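Local coordinates for protein VAL-1 (PDB 3GNE) that is an alginate lyase of polysaccharide lyase family 14 from a Chlorella virus, and cleaves alginate chains, probably by beta-elimination, at residues Ser29-Thr32 and Lys37-Val40. Residues are numbered along the deposited sequence; the frame is centred on the assembly and turned at random.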
# COMPACT_ATOMS: atom_id res chain seq x y z
N SER A 29 9.66 15.56 -1.02
CA SER A 29 10.05 14.58 -2.04
C SER A 29 10.06 15.21 -3.43
O SER A 29 9.54 16.31 -3.62
CB SER A 29 9.11 13.39 -1.99
OG SER A 29 9.19 12.76 -0.69
N ALA A 30 10.61 14.47 -4.41
CA ALA A 30 10.70 15.03 -5.74
C ALA A 30 10.78 13.93 -6.79
O ALA A 30 11.43 12.91 -6.58
CB ALA A 30 11.94 15.94 -5.88
N VAL A 31 10.13 14.18 -7.91
CA VAL A 31 10.39 13.36 -9.10
C VAL A 31 11.75 13.74 -9.67
O VAL A 31 12.07 14.90 -9.87
CB VAL A 31 9.27 13.56 -10.16
CG1 VAL A 31 9.56 12.84 -11.46
CG2 VAL A 31 7.97 13.03 -9.58
N THR A 32 12.59 12.73 -9.91
CA THR A 32 13.96 12.97 -10.36
C THR A 32 14.41 11.73 -11.08
O THR A 32 13.64 10.81 -11.36
CB THR A 32 14.83 13.37 -9.15
OG1 THR A 32 16.11 13.83 -9.62
CG2 THR A 32 15.05 12.18 -8.22
N LYS A 37 16.74 5.77 -13.99
CA LYS A 37 15.29 5.62 -13.95
C LYS A 37 14.61 6.89 -13.49
O LYS A 37 15.22 7.71 -12.75
CB LYS A 37 14.89 4.52 -12.96
CG LYS A 37 15.51 3.15 -13.25
CD LYS A 37 15.19 2.20 -12.11
CE LYS A 37 15.92 0.86 -12.27
NZ LYS A 37 15.36 0.11 -13.43
N ARG A 38 13.34 7.04 -13.94
CA ARG A 38 12.55 8.18 -13.45
C ARG A 38 11.93 7.72 -12.14
O ARG A 38 11.27 6.67 -12.20
CB ARG A 38 11.51 8.61 -14.50
CG ARG A 38 11.02 10.02 -14.24
CD ARG A 38 12.09 11.04 -14.60
NE ARG A 38 11.65 12.41 -14.49
CZ ARG A 38 12.30 13.50 -14.14
NH1 ARG A 38 13.58 13.47 -13.82
NH2 ARG A 38 11.73 14.69 -14.09
N VAL A 39 12.20 8.41 -11.05
CA VAL A 39 11.80 7.94 -9.74
C VAL A 39 11.17 9.08 -8.95
O VAL A 39 11.24 10.24 -9.31
CB VAL A 39 13.05 7.45 -8.95
CG1 VAL A 39 13.85 6.46 -9.78
CG2 VAL A 39 13.91 8.62 -8.51
N VAL A 40 10.55 8.69 -7.80
CA VAL A 40 10.31 9.69 -6.76
C VAL A 40 11.35 9.43 -5.67
O VAL A 40 11.48 8.31 -5.16
CB VAL A 40 8.89 9.61 -6.17
CG1 VAL A 40 8.71 10.76 -5.17
CG2 VAL A 40 7.84 9.72 -7.26
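The guanidinium group of R38 turns one face to the T32 backbone and the V31 CG1 methyl: T32 N stands 4.1 Å above its plane, displaced toward the rim, and V31 CG1 lies over the same face, 3.7 Å from R38 NE. With CG anti to the backbone N (chi1 -161°) and a bend at chi2, the arginine folds back over the neighbouring strand and crosses the V31 side chain at about a right angle. NH1 is hydrogen-bonded to T33 OG1, which probably helps to fix the rotation of the group. T32 and V39 form an antiparallel hydrogen-bonded pair. T32 N donates to V39 O at 2.9 Å, and the return bond from V39 N to T32 O is nearly straight (176°). On the face bearing T32 and V39, their CG2 methyls lie side by side, 3.7 Å apart; on the other, V31 CG2 meets V40 CG2 at 4.0 Å in the next, non-hydrogen-bonded pair, and L9 packs on both valines. The two segments belong to the beta hairpin of strands 30-34 and 37-44 in one of the two large antiparallel sheets of the beta-jelly-roll sandwich expected of this concanavalin-clan family. S29 OG bonds to G58 O and V43 N, F59 of strand 59-63 touches S29 and V40, and strand 37-44 pairs along its other edge with strand 231-241, where R38 O accepts a hydrogen bond from T236 OG1.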